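Long-range contacts in glucose-6-phosphate 1-dehydrogenase (Mycobacterium avium, PDB 4LGV), which catalyses the NADP-dependent oxidation of glucose 6-phosphate to 6-phosphoglucono-1,5-lactone, the entry step of the pentose phosphate pathway: residues 161-166 against 192-197; 198-203 against 260-265; 354-359 against 366-371. All coordinates share one frame; numbering follows the deposited sequence.

How the interactions relate
The three contacts run from the middle of the subunit to its periphery. Interaction 1, its centre about 6 Å from the centre of the chain, joins two strand ends of the coenzyme domain through charged and polar side chains. Interaction 2 follows directly in sequence, its centre about 17 Å from that of interaction 1, and is fully buried and almost wholly apolar. The long helix 246-264 serves both: its earlier residues receive Lys163 and Asp192, while its last turn receives helix 200-209. Interaction 3 lies about 40 Å from interaction 1, centre to centre, in a protruding loop of the large mixed sheet, where stacking and water replace direct hydrogen bonds. Interactions 2 and 3 both touch the second subunit; interaction 3 also meets the third.

Interaction 1 of 3, residues 161-166 against 192-197; sequences VEKPFG and DHFLGK
At the carboxyl ends of two neighbouring parallel strands of the Rossmann-type sheet, 158-162 and 188-191, Lys163 reaches across to Asp192. Lys163 runs straight out, CG opposite its N (chi1 173°), and brings NZ to 3.1 Å from Asp192 OD1 in a salt bridge; a weak bond runs from NZ to Asp192 OD2, 3.2 Å. NZ sits above the carboxylate plane, 42° out of it. From the opposite face the backbone N of Phe194 donates to the same OD1 at 3.1 Å, closing an Asx turn, so this oxygen is held on both sides. Helix 246-264 takes up further bonds of the pair: Asp250 O accepts from Lys163 NZ, and Asn254 ND2 meets Asp192 OD2.

The sequences EKPFG, with a cis peptide before Pro164, and DHFLGK match signatures of glucose-6-phosphate dehydrogenases that line the substrate and coenzyme cleft in relatives, and a similar role is probable here. A His-carboxylate hydrogen bond joins the same two segments in one of the two modelled conformers of His193, and is less certain for that: NE2 donates to Glu162 OE1, 2.8 Å away and nearly straight at 167°, on the syn side but tilted out of the carboxylate plane. Tyr133 OH bonds that oxygen too. Lys163 NZ lies in the plane of the Phe194 ring, 3.5 Å from CD2, at the edge rather than over a face. Phe165 CZ comes within 4.3 Å of Asp192 CB.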
ATOM      1  N   VAL A 161     -17.895 -40.723   3.858  1.00 29.95           N
ATOM      2  CA  VAL A 161     -19.087 -40.716   4.692  1.00 30.66           C
ATOM      3  C   VAL A 161     -20.059 -39.636   4.294  1.00 30.74           C
ATOM      4  O   VAL A 161     -19.686 -38.447   4.177  1.00 29.66           O
ATOM      5  CB  VAL A 161     -18.764 -40.576   6.228  1.00 31.76           C
ATOM      6  CG1 VAL A 161     -18.096 -41.821   6.698  1.00 32.19           C
ATOM      7  CG2 VAL A 161     -17.868 -39.409   6.520  1.00 32.08           C
ATOM      8  N   GLU A 162     -21.320 -40.026   4.111  1.00 30.41           N
ATOM      9  CA  GLU A 162     -22.350 -39.022   3.780  1.00 32.79           C
ATOM     10  C   GLU A 162     -22.687 -38.158   4.955  1.00 34.26           C
ATOM     11  O   GLU A 162     -22.768 -38.624   6.058  1.00 35.60           O
ATOM     12  CB  GLU A 162     -23.657 -39.687   3.282  1.00 32.21           C
ATOM     13  CG  GLU A 162     -23.682 -39.875   1.781  1.00 31.93           C
ATOM     14  CD  GLU A 162     -23.609 -38.559   1.059  1.00 31.63           C
ATOM     15  OE1 GLU A 162     -23.160 -38.521  -0.104  1.00 34.46           O
ATOM     16  OE2 GLU A 162     -23.989 -37.545   1.644  1.00 32.88           O
ATOM     17  N   LYS A 163     -22.927 -36.894   4.698  1.00 37.09           N
ATOM     18  CA  LYS A 163     -23.489 -35.985   5.677  1.00 40.57           C
ATOM     19  C   LYS A 163     -24.807 -36.528   6.264  1.00 41.27           C
ATOM     20  O   LYS A 163     -25.585 -37.118   5.535  1.00 43.16           O
ATOM     21  CB  LYS A 163     -23.776 -34.711   4.887  1.00 44.18           C
ATOM     22  CG  LYS A 163     -24.518 -33.597   5.561  1.00 48.86           C
ATOM     23  CD  LYS A 163     -24.426 -32.416   4.609  1.00 54.02           C
ATOM     24  CE  LYS A 163     -25.404 -31.267   4.849  1.00 58.85           C
ATOM     25  NZ  LYS A 163     -24.897 -30.071   4.098  1.00 60.37           N
ATOM     26  N   PRO A 164     -25.098 -36.285   7.549  1.00 42.24           N
ATOM     27  CA  PRO A 164     -24.307 -35.507   8.494  1.00 44.66           C
ATOM     28  C   PRO A 164     -23.216 -36.338   9.142  1.00 45.84           C
ATOM     29  O   PRO A 164     -23.318 -37.574   9.208  1.00 47.98           O
ATOM     30  CB  PRO A 164     -25.334 -35.076   9.544  1.00 45.88           C
ATOM     31  CG  PRO A 164     -26.321 -36.204   9.555  1.00 45.89           C
ATOM     32  CD  PRO A 164     -26.423 -36.624   8.106  1.00 44.11           C
ATOM     33  N   PHE A 165     -22.174 -35.650   9.564  1.00 46.54           N
ATOM     34  CA  PHE A 165     -21.094 -36.239  10.335  1.00 51.22           C
ATOM     35  C   PHE A 165     -20.946 -35.387  11.592  1.00 52.40           C
ATOM     36  O   PHE A 165     -19.909 -34.796  11.812  1.00 52.57           O
ATOM     37  CB  PHE A 165     -19.759 -36.318   9.535  1.00 52.32           C
ATOM     38  CG  PHE A 165     -19.781 -35.565   8.243  1.00 51.41           C
ATOM     39  CD1 PHE A 165     -19.553 -34.189   8.211  1.00 52.49           C
ATOM     40  CD2 PHE A 165     -20.049 -36.233   7.044  1.00 47.31           C
ATOM     41  CE1 PHE A 165     -19.597 -33.499   6.992  1.00 53.32           C
ATOM     42  CE2 PHE A 165     -20.088 -35.542   5.846  1.00 45.34           C
ATOM     43  CZ  PHE A 165     -19.867 -34.190   5.817  1.00 47.05           C
ATOM     44  N   GLY A 166     -22.008 -35.339  12.392  1.00 48.78           N
ATOM     45  CA  GLY A 166     -22.012 -34.624  13.630  1.00 47.02           C
ATOM     46  C   GLY A 166     -23.078 -33.582  13.538  1.00 46.44           C
ATOM     47  O   GLY A 166     -23.401 -33.089  12.435  1.00 45.27           O
ATOM     48  N   ASP A 192     -20.144 -33.703   1.428  1.00 30.34           N
ATOM     49  CA  ASP A 192     -21.183 -32.687   1.593  1.00 31.26           C
ATOM     50  C   ASP A 192     -21.491 -32.172   0.211  1.00 30.42           C
ATOM     51  O   ASP A 192     -20.659 -31.516  -0.403  1.00 28.00           O
ATOM     52  CB  ASP A 192     -20.693 -31.562   2.509  1.00 32.56           C
ATOM     53  CG  ASP A 192     -21.762 -30.484   2.776  1.00 34.23           C
ATOM     54  OD1 ASP A 192     -22.689 -30.308   1.967  1.00 33.83           O
ATOM     55  OD2 ASP A 192     -21.680 -29.826   3.840  1.00 33.69           O
ATOM     56  N   HIS A 193     -22.688 -32.495  -0.288  1.00 29.97           N
ATOM     57  CA  HIS A 193     -23.041 -32.188  -1.671  0.57 29.42           C
ATOM     58  C   HIS A 193     -22.883 -30.728  -2.003  1.00 28.69           C
ATOM     59  O   HIS A 193     -22.486 -30.411  -3.104  1.00 27.40           O
ATOM     60  CB  HIS A 193     -24.456 -32.651  -1.973  0.57 29.86           C
ATOM     61  CG  HIS A 193     -24.654 -34.083  -1.652  0.57 30.58           C
ATOM     62  ND1 HIS A 193     -25.897 -34.641  -1.500  0.57 31.14           N
ATOM     63  CD2 HIS A 193     -23.751 -35.062  -1.386  0.57 30.47           C
ATOM     64  CE1 HIS A 193     -25.751 -35.905  -1.158  0.57 31.39           C
ATOM     65  NE2 HIS A 193     -24.463 -36.188  -1.090  0.57 30.28           N
ATOM     66  N   PHE A 194     -23.150 -29.839  -1.032  1.00 28.18           N
ATOM     67  CA  PHE A 194     -22.948 -28.401  -1.275  1.00 27.64           C
ATOM     68  C   PHE A 194     -21.517 -28.051  -1.715  1.00 27.41           C
ATOM     69  O   PHE A 194     -21.329 -27.246  -2.610  1.00 27.47           O
ATOM     70  CB  PHE A 194     -23.327 -27.562  -0.083  1.00 27.19           C
ATOM     71  CG  PHE A 194     -24.809 -27.478   0.148  1.00 28.80           C
ATOM     72  CD1 PHE A 194     -25.644 -26.897  -0.785  1.00 28.89           C
ATOM     73  CD2 PHE A 194     -25.361 -27.950   1.294  1.00 28.88           C
ATOM     74  CE1 PHE A 194     -27.007 -26.817  -0.572  1.00 30.46           C
ATOM     75  CE2 PHE A 194     -26.719 -27.892   1.504  1.00 30.17           C
ATOM     76  CZ  PHE A 194     -27.557 -27.318   0.586  1.00 29.80           C
ATOM     77  N   LEU A 195     -20.526 -28.680  -1.115  1.00 27.75           N
ATOM     78  CA  LEU A 195     -19.117 -28.439  -1.468  1.00 29.81           C
ATOM     79  C   LEU A 195     -18.765 -28.774  -2.889  1.00 27.39           C
ATOM     80  O   LEU A 195     -17.915 -28.145  -3.472  1.00 25.55           O
ATOM     81  CB  LEU A 195     -18.151 -29.189  -0.534  1.00 32.51           C
ATOM     82  CG  LEU A 195     -17.708 -28.284   0.599  1.00 34.59           C
ATOM     83  CD1 LEU A 195     -18.893 -27.950   1.491  1.00 36.30           C
ATOM     84  CD2 LEU A 195     -16.615 -28.977   1.391  1.00 37.09           C
ATOM     85  N   GLY A 196     -19.488 -29.735  -3.466  1.00 27.55           N
ATOM     86  CA  GLY A 196     -19.362 -30.084  -4.874  1.00 26.20           C
ATOM     87  C   GLY A 196     -19.680 -28.966  -5.807  1.00 27.09           C
ATOM     88  O   GLY A 196     -19.336 -29.052  -6.976  1.00 28.46           O
ATOM     89  N   LYS A 197     -20.339 -27.909  -5.317  1.00 27.86           N
ATOM     90  CA  LYS A 197     -20.637 -26.724  -6.117  1.00 27.45           C
ATOM     91  C   LYS A 197     -19.535 -25.700  -6.088  1.00 26.51           C
ATOM     92  O   LYS A 197     -19.623 -24.677  -6.760  1.00 27.54           O
ATOM     93  CB  LYS A 197     -21.896 -26.022  -5.580  1.00 28.62           C
ATOM     94  CG  LYS A 197     -23.168 -26.826  -5.705  1.00 30.97           C
ATOM     95  CD  LYS A 197     -24.371 -26.133  -5.032  1.00 32.38           C
ATOM     96  CE  LYS A 197     -25.697 -26.753  -5.469  1.00 33.22           C
ATOM     97  NZ  LYS A 197     -25.946 -26.419  -6.914  1.00 33.74           N
TER
HETATM   98  O   HOH W   1     -22.895 -27.713   4.362  1.00 25.37           O

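Interaction 2 of 3, residues 198-203 against 260-265; sequences QPVEEL and LALVAM
An amide oxygen pressed onto a methyl group is the odd feature here: Gln198 OE1 lies only 3.2 Å from Leu262 CD1, deep in the protein. The contact is a helix-helix packing, the first turn of helix 200-209 against the last turn of helix 246-264, with no hydrogen bond between the two segments. The bond from Gln198 NE2 to His255 ND1, about two turns before Leu262 on the long helix, probably fixes the amide in this orientation.

Leu262 is the side chain that does most of the touching. Its CG lies beside the backbone N (chi1 -75°) and CD1 continues the chain outward (chi2 177°), which carries that methyl across to the first turn of helix 200-209, where it meets both the Gln198 amide oxygen and Val200. Val200 offers CG2, 3.9 Å from Leu262 CD1, the two side chains meeting at about a right angle; Val200 also packs on Leu276 of helix 273-284.

The approach of the chain to its helix is sharply bent. Pro199 forms the centre of an inverse gamma turn, closed by a weak bond from Val200 N to Gln198 O, and also takes the N-cap position, its O accepting from Leu203 N at 2.9 Å. Further along helix 200-209, Arg207 NH1 hydrogen-bonds to Leu262 O and Met265 O at the C-terminal end of the long helix. Away from this interface, Glu201 makes a weak hydrogen bond to Gln391 of the second subunit, on which Glu202 packs. One turn beyond Val200, Leu203 CD2 lies 4.3 Å from Leu262 CB and 4.4 Å from Val263 CG2.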
ATOM      1  N   GLN A 198     -18.551 -25.886  -5.240  1.00 26.05           N
ATOM      2  CA  GLN A 198     -17.589 -24.841  -5.035  1.00 26.81           C
ATOM      3  C   GLN A 198     -16.531 -24.830  -6.129  1.00 26.09           C
ATOM      4  O   GLN A 198     -15.884 -25.847  -6.385  1.00 26.04           O
ATOM      5  CB  GLN A 198     -16.933 -24.993  -3.674  1.00 28.38           C
ATOM      6  CG  GLN A 198     -17.853 -24.483  -2.586  1.00 30.93           C
ATOM      7  CD  GLN A 198     -17.206 -24.426  -1.220  1.00 30.82           C
ATOM      8  OE1 GLN A 198     -16.020 -24.185  -1.109  1.00 34.47           O
ATOM      9  NE2 GLN A 198     -18.017 -24.588  -0.160  1.00 31.79           N
ATOM     10  N   PRO A 199     -16.327 -23.664  -6.753  1.00 25.35           N
ATOM     11  CA  PRO A 199     -15.314 -23.522  -7.768  1.00 25.25           C
ATOM     12  C   PRO A 199     -13.968 -23.230  -7.135  1.00 24.95           C
ATOM     13  O   PRO A 199     -13.453 -22.095  -7.253  1.00 25.14           O
ATOM     14  CB  PRO A 199     -15.836 -22.329  -8.585  1.00 25.72           C
ATOM     15  CG  PRO A 199     -16.557 -21.474  -7.618  1.00 24.71           C
ATOM     16  CD  PRO A 199     -17.103 -22.425  -6.581  1.00 25.69           C
ATOM     17  N   VAL A 200     -13.418 -24.242  -6.462  1.00 24.69           N
ATOM     18  CA  VAL A 200     -12.223 -24.122  -5.633  1.00 25.41           C
ATOM     19  C   VAL A 200     -11.000 -23.656  -6.448  1.00 26.77           C
ATOM     20  O   VAL A 200     -10.323 -22.694  -6.068  1.00 27.11           O
ATOM     21  CB  VAL A 200     -11.928 -25.440  -4.888  1.00 25.72           C
ATOM     22  CG1 VAL A 200     -10.617 -25.378  -4.116  1.00 25.90           C
ATOM     23  CG2 VAL A 200     -13.037 -25.747  -3.886  1.00 27.48           C
ATOM     24  N   GLU A 201     -10.718 -24.319  -7.559  1.00 28.03           N
ATOM     25  CA  GLU A 201      -9.544 -23.963  -8.351  1.00 29.08           C
ATOM     26  C   GLU A 201      -9.727 -22.644  -9.030  1.00 27.06           C
ATOM     27  O   GLU A 201      -8.786 -21.836  -9.094  1.00 26.39           O
ATOM     28  CB  GLU A 201      -9.215 -25.009  -9.406  1.00 33.23           C
ATOM     29  CG  GLU A 201      -8.543 -26.252  -8.848  1.00 39.72           C
ATOM     30  CD  GLU A 201      -8.338 -27.344  -9.912  1.00 46.68           C
ATOM     31  OE1 GLU A 201      -8.359 -27.041 -11.150  1.00 47.16           O
ATOM     32  OE2 GLU A 201      -8.164 -28.511  -9.496  1.00 48.27           O
ATOM     33  N   GLU A 202     -10.946 -22.384  -9.504  1.00 24.78           N
ATOM     34  CA  GLU A 202     -11.209 -21.217 -10.338  1.00 23.76           C
ATOM     35  C   GLU A 202     -11.260 -19.944  -9.541  1.00 22.92           C
ATOM     36  O   GLU A 202     -10.850 -18.903  -9.975  1.00 22.81           O
ATOM     37  CB  GLU A 202     -12.506 -21.413 -11.120  1.00 24.83           C
ATOM     38  CG  GLU A 202     -12.501 -22.662 -12.008  1.00 25.73           C
ATOM     39  CD  GLU A 202     -13.059 -23.933 -11.340  1.00 26.72           C
ATOM     40  OE1 GLU A 202     -13.188 -23.990 -10.105  1.00 26.45           O
ATOM     41  OE2 GLU A 202     -13.442 -24.874 -12.067  1.00 28.34           O
ATOM     42  N   LEU A 203     -11.751 -20.024  -8.320  1.00 22.69           N
ATOM     43  CA  LEU A 203     -11.750 -18.866  -7.454  1.00 22.23           C
ATOM     44  C   LEU A 203     -10.328 -18.518  -6.959  1.00 21.76           C
ATOM     45  O   LEU A 203      -9.959 -17.339  -6.802  1.00 20.31           O
ATOM     46  CB  LEU A 203     -12.653 -19.193  -6.291  1.00 24.60           C
ATOM     47  CG  LEU A 203     -12.967 -18.125  -5.294  1.00 26.43           C
ATOM     48  CD1 LEU A 203     -13.285 -16.814  -5.996  1.00 28.58           C
ATOM     49  CD2 LEU A 203     -14.171 -18.566  -4.510  1.00 28.82           C
ATOM     50  N   LEU A 260     -16.315 -18.761   2.539  1.00 19.41           N
ATOM     51  CA  LEU A 260     -15.656 -17.616   3.127  1.00 19.30           C
ATOM     52  C   LEU A 260     -14.155 -17.836   3.191  1.00 19.16           C
ATOM     53  O   LEU A 260     -13.369 -16.967   2.823  1.00 19.44           O
ATOM     54  CB  LEU A 260     -16.244 -17.347   4.508  1.00 19.35           C
ATOM     55  CG  LEU A 260     -15.520 -16.276   5.289  1.00 19.63           C
ATOM     56  CD1 LEU A 260     -15.568 -14.962   4.508  1.00 19.35           C
ATOM     57  CD2 LEU A 260     -16.158 -16.078   6.635  1.00 20.01           C
ATOM     58  N   ALA A 261     -13.746 -19.009   3.646  1.00 19.63           N
ATOM     59  CA  ALA A 261     -12.323 -19.289   3.781  1.00 20.07           C
ATOM     60  C   ALA A 261     -11.588 -19.223   2.466  1.00 20.73           C
ATOM     61  O   ALA A 261     -10.471 -18.709   2.387  1.00 20.34           O
ATOM     62  CB  ALA A 261     -12.093 -20.634   4.438  1.00 20.60           C
ATOM     63  N   LEU A 262     -12.225 -19.717   1.410  1.00 22.08           N
ATOM     64  CA  LEU A 262     -11.618 -19.647   0.088  1.00 21.72           C
ATOM     65  C   LEU A 262     -11.426 -18.191  -0.323  1.00 20.80           C
ATOM     66  O   LEU A 262     -10.451 -17.852  -0.971  1.00 19.76           O
ATOM     67  CB  LEU A 262     -12.490 -20.334  -0.941  1.00 23.22           C
ATOM     68  CG  LEU A 262     -12.464 -21.834  -0.909  1.00 25.79           C
ATOM     69  CD1 LEU A 262     -13.435 -22.426  -1.928  1.00 26.99           C
ATOM     70  CD2 LEU A 262     -11.087 -22.396  -1.191  1.00 27.00           C
ATOM     71  N   VAL A 263     -12.402 -17.352   0.015  1.00 19.83           N
ATOM     72  CA  VAL A 263     -12.392 -15.952  -0.360  1.00 19.44           C
ATOM     73  C   VAL A 263     -11.350 -15.210   0.457  1.00 18.98           C
ATOM     74  O   VAL A 263     -10.736 -14.288  -0.041  1.00 18.89           O
ATOM     75  CB  VAL A 263     -13.795 -15.317  -0.124  1.00 19.33           C
ATOM     76  CG1 VAL A 263     -13.735 -13.811  -0.206  1.00 19.43           C
ATOM     77  CG2 VAL A 263     -14.761 -15.814  -1.186  1.00 19.34           C
ATOM     78  N   ALA A 264     -11.164 -15.627   1.703  1.00 18.48           N
ATOM     79  CA  ALA A 264     -10.367 -14.862   2.675  1.00 17.95           C
ATOM     80  C   ALA A 264      -8.951 -15.362   2.947  1.00 18.33           C
ATOM     81  O   ALA A 264      -8.111 -14.614   3.461  1.00 19.31           O
ATOM     82  CB  ALA A 264     -11.104 -14.802   3.948  1.00 18.09           C
ATOM     83  N   MET A 265      -8.658 -16.603   2.592  1.00 18.46           N
ATOM     84  CA  MET A 265      -7.365 -17.213   2.950  1.00 18.33           C
ATOM     85  C   MET A 265      -6.184 -16.567   2.266  1.00 18.33           C
ATOM     86  O   MET A 265      -6.307 -15.998   1.161  1.00 18.23           O
ATOM     87  CB  MET A 265      -7.343 -18.693   2.605  1.00 18.33           C
ATOM     88  CG  MET A 265      -7.490 -18.993   1.135  1.00 18.44           C
ATOM     89  SD  MET A 265      -7.637 -20.736   0.747  1.00 19.09           S
ATOM     90  CE  MET A 265      -7.590 -20.607  -1.038  1.00 18.80           C
TER

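Interaction 3 of 3, residues 354-359 against 366-371; sequences LHHVPG and RRPPEP
One water oxygen is gripped by three groups between the two limbs of this loop: it accepts from Val357 N at 3.0 Å. The same water lies 3.2 Å from His356 ND1 and donates to Arg366 O. The two segments are the facing limbs of the long connection in a beta-hairpin, leading out of strand 347-354 and back into strand 373-379 of the large mixed sheet. No direct hydrogen bond crosses between them; the imidazole of His356, sandwiched between an arginine and a proline, does most of the joining.

On one face of the ring lies the Arg367 guanidinium, nearly flat on it, with centres 4.0 Å apart and planes inclined by 26°. Arg367 CZ is 3.4 Å from His356 CD2, so the guanidinium sits toward the rim of the imidazole, and the CG methylene of the same arginine adds a CH-pi contact over that face. The Arg367 chain leaves beside its carbonyl carbon (chi1 -175°) and stays extended to NE. Over the opposite face, Pro371 CB stands 3.9 Å from the ring centroid, almost on the normal, as a second CH-pi contact. A further water lies in the ring plane, 2.9 Å from His356 NE2.

The loop also serves the assembly: Arg366 NH2 donates a hydrogen bond to Pro268 O of the second subunit, and Val357 packs on Trp328 of the third. Where the limbs approach the sheet, Leu354 O lies 3.1 Å from Pro371 CB.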
ATOM      1  N   LEU A 354     -16.178  -2.090  -1.458  1.00 20.58           N
ATOM      2  CA  LEU A 354     -14.938  -1.309  -1.234  1.00 20.61           C
ATOM      3  C   LEU A 354     -15.214  -0.069  -0.442  1.00 21.94           C
ATOM      4  O   LEU A 354     -16.325   0.391  -0.458  1.00 21.75           O
ATOM      5  CB  LEU A 354     -14.297  -0.891  -2.522  1.00 20.53           C
ATOM      6  CG  LEU A 354     -13.454  -1.982  -3.190  1.00 20.23           C
ATOM      7  CD1 LEU A 354     -14.319  -3.026  -3.874  1.00 20.63           C
ATOM      8  CD2 LEU A 354     -12.537  -1.359  -4.208  1.00 20.28           C
ATOM      9  N   HIS A 355     -14.222   0.474   0.269  1.00 22.25           N
ATOM     10  CA  HIS A 355     -14.352   1.827   0.792  1.00 23.28           C
ATOM     11  C   HIS A 355     -14.520   2.782  -0.373  1.00 24.11           C
ATOM     12  O   HIS A 355     -13.995   2.549  -1.512  1.00 23.90           O
ATOM     13  CB  HIS A 355     -13.079   2.298   1.563  1.00 23.68           C
ATOM     14  CG  HIS A 355     -12.710   1.427   2.707  1.00 23.69           C
ATOM     15  ND1 HIS A 355     -13.376   1.482   3.912  1.00 25.53           N
ATOM     16  CD2 HIS A 355     -11.767   0.464   2.840  1.00 23.68           C
ATOM     17  CE1 HIS A 355     -12.866   0.595   4.745  1.00 24.60           C
ATOM     18  NE2 HIS A 355     -11.894  -0.043   4.116  1.00 25.79           N
ATOM     19  N   HIS A 356     -15.181   3.892  -0.087  1.00 23.99           N
ATOM     20  CA  HIS A 356     -15.121   5.044  -1.013  1.00 25.71           C
ATOM     21  C   HIS A 356     -13.715   5.566  -1.127  1.00 24.33           C
ATOM     22  O   HIS A 356     -12.896   5.368  -0.236  1.00 24.03           O
ATOM     23  CB  HIS A 356     -16.053   6.184  -0.581  1.00 25.80           C
ATOM     24  CG  HIS A 356     -17.493   5.940  -0.921  1.00 27.73           C
ATOM     25  ND1 HIS A 356     -17.976   5.926  -2.218  1.00 28.95           N
ATOM     26  CD2 HIS A 356     -18.568   5.728  -0.125  1.00 28.57           C
ATOM     27  CE1 HIS A 356     -19.289   5.729  -2.207  1.00 28.26           C
ATOM     28  NE2 HIS A 356     -19.663   5.579  -0.952  1.00 29.50           N
ATOM     29  N   VAL A 357     -13.411   6.208  -2.243  1.00 24.43           N
ATOM     30  CA  VAL A 357     -12.145   6.947  -2.308  1.00 24.28           C
ATOM     31  C   VAL A 357     -12.203   7.962  -1.158  1.00 23.77           C
ATOM     32  O   VAL A 357     -13.185   8.611  -1.002  1.00 23.13           O
ATOM     33  CB  VAL A 357     -11.970   7.668  -3.626  1.00 25.00           C
ATOM     34  CG1 VAL A 357     -10.608   8.311  -3.668  1.00 24.87           C
ATOM     35  CG2 VAL A 357     -12.122   6.669  -4.760  1.00 25.66           C
ATOM     36  N   PRO A 358     -11.167   8.042  -0.330  1.00 24.31           N
ATOM     37  CA  PRO A 358     -11.270   8.918   0.840  1.00 24.58           C
ATOM     38  C   PRO A 358     -11.136  10.383   0.473  1.00 25.40           C
ATOM     39  O   PRO A 358     -10.609  10.731  -0.593  1.00 26.82           O
ATOM     40  CB  PRO A 358     -10.098   8.486   1.696  1.00 23.94           C
ATOM     41  CG  PRO A 358      -9.088   7.909   0.709  1.00 24.10           C
ATOM     42  CD  PRO A 358      -9.920   7.242  -0.331  1.00 23.75           C
ATOM     43  N   GLY A 359     -11.647  11.235   1.330  1.00 25.67           N
ATOM     44  CA  GLY A 359     -11.429  12.658   1.188  1.00 27.39           C
ATOM     45  C   GLY A 359     -12.323  13.388   0.226  1.00 26.93           C
ATOM     46  O   GLY A 359     -13.244  12.815  -0.344  1.00 25.57           O
ATOM     47  N   ARG A 366     -16.992  13.314  -6.706  1.00 41.66           N
ATOM     48  CA  ARG A 366     -15.915  12.439  -6.264  1.00 40.68           C
ATOM     49  C   ARG A 366     -16.420  11.193  -5.580  1.00 41.59           C
ATOM     50  O   ARG A 366     -15.626  10.353  -5.158  1.00 38.51           O
ATOM     51  CB  ARG A 366     -14.993  13.194  -5.321  1.00 39.98           C
ATOM     52  CG  ARG A 366     -14.191  14.282  -6.022  1.00 39.36           C
ATOM     53  CD  ARG A 366     -13.253  13.760  -7.102  1.00 37.79           C
ATOM     54  NE  ARG A 366     -12.374  14.845  -7.534  1.00 36.66           N
ATOM     55  CZ  ARG A 366     -11.257  15.202  -6.913  1.00 33.11           C
ATOM     56  NH1 ARG A 366     -10.846  14.531  -5.824  1.00 31.19           N
ATOM     57  NH2 ARG A 366     -10.547  16.214  -7.392  1.00 31.09           N
ATOM     58  N   ARG A 367     -17.740  11.076  -5.457  1.00 41.29           N
ATOM     59  CA  ARG A 367     -18.330  10.040  -4.670  1.00 41.47           C
ATOM     60  C   ARG A 367     -19.659   9.553  -5.253  1.00 40.22           C
ATOM     61  O   ARG A 367     -20.640  10.260  -5.208  1.00 39.80           O
ATOM     62  CB  ARG A 367     -18.542  10.570  -3.280  1.00 45.97           C
ATOM     63  CG  ARG A 367     -19.061   9.538  -2.317  1.00 49.77           C
ATOM     64  CD  ARG A 367     -18.882  10.061  -0.914  1.00 52.04           C
ATOM     65  NE  ARG A 367     -19.629   9.238   0.038  1.00 52.75           N
ATOM     66  CZ  ARG A 367     -19.172   8.831   1.217  1.00 52.52           C
ATOM     67  NH1 ARG A 367     -17.932   9.148   1.612  1.00 54.44           N
ATOM     68  NH2 ARG A 367     -19.956   8.097   2.006  1.00 53.06           N
ATOM     69  N   PRO A 368     -19.687   8.330  -5.810  1.00 36.84           N
ATOM     70  CA  PRO A 368     -20.950   7.754  -6.299  1.00 36.90           C
ATOM     71  C   PRO A 368     -21.861   7.401  -5.126  1.00 35.48           C
ATOM     72  O   PRO A 368     -21.381   7.371  -4.010  1.00 33.73           O
ATOM     73  CB  PRO A 368     -20.517   6.480  -7.020  1.00 35.41           C
ATOM     74  CG  PRO A 368     -19.056   6.365  -6.798  1.00 35.93           C
ATOM     75  CD  PRO A 368     -18.608   7.350  -5.787  1.00 34.19           C
ATOM     76  N   PRO A 369     -23.159   7.185  -5.379  1.00 37.19           N
ATOM     77  CA  PRO A 369     -24.122   6.913  -4.287  1.00 38.22           C
ATOM     78  C   PRO A 369     -23.816   5.612  -3.572  1.00 37.96           C
ATOM     79  O   PRO A 369     -23.989   5.525  -2.365  1.00 39.87           O
ATOM     80  CB  PRO A 369     -25.480   6.845  -4.994  1.00 38.65           C
ATOM     81  CG  PRO A 369     -25.214   6.816  -6.464  1.00 38.57           C
ATOM     82  CD  PRO A 369     -23.829   7.370  -6.685  1.00 39.30           C
ATOM     83  N   GLU A 370     -23.263   4.635  -4.297  1.00 37.52           N
ATOM     84  CA  GLU A 370     -22.721   3.417  -3.667  1.00 34.52           C
ATOM     85  C   GLU A 370     -21.262   3.201  -4.083  1.00 31.03           C
ATOM     86  O   GLU A 370     -20.884   3.508  -5.192  1.00 28.48           O
ATOM     87  CB  GLU A 370     -23.550   2.208  -4.060  1.00 37.66           C
ATOM     88  CG  GLU A 370     -25.040   2.252  -3.672  1.00 41.93           C
ATOM     89  CD  GLU A 370     -25.284   2.280  -2.154  1.00 46.12           C
ATOM     90  OE1 GLU A 370     -24.417   1.825  -1.347  1.00 44.20           O
ATOM     91  OE2 GLU A 370     -26.373   2.760  -1.760  1.00 50.61           O
ATOM     92  N   PRO A 371     -20.450   2.626  -3.196  1.00 28.69           N
ATOM     93  CA  PRO A 371     -19.045   2.399  -3.435  1.00 26.67           C
ATOM     94  C   PRO A 371     -18.895   1.264  -4.423  1.00 25.44           C
ATOM     95  O   PRO A 371     -19.865   0.539  -4.670  1.00 26.40           O
ATOM     96  CB  PRO A 371     -18.503   2.005  -2.054  1.00 27.05           C
ATOM     97  CG  PRO A 371     -19.652   1.452  -1.332  1.00 28.49           C
ATOM     98  CD  PRO A 371     -20.855   2.220  -1.830  1.00 29.71           C
TER
HETATM   99  O   HOH W   2     -22.449   5.234  -0.421  1.00 31.09           O
HETATM  100  O   HOH W   3     -15.706   7.466  -3.773  1.00 43.46           O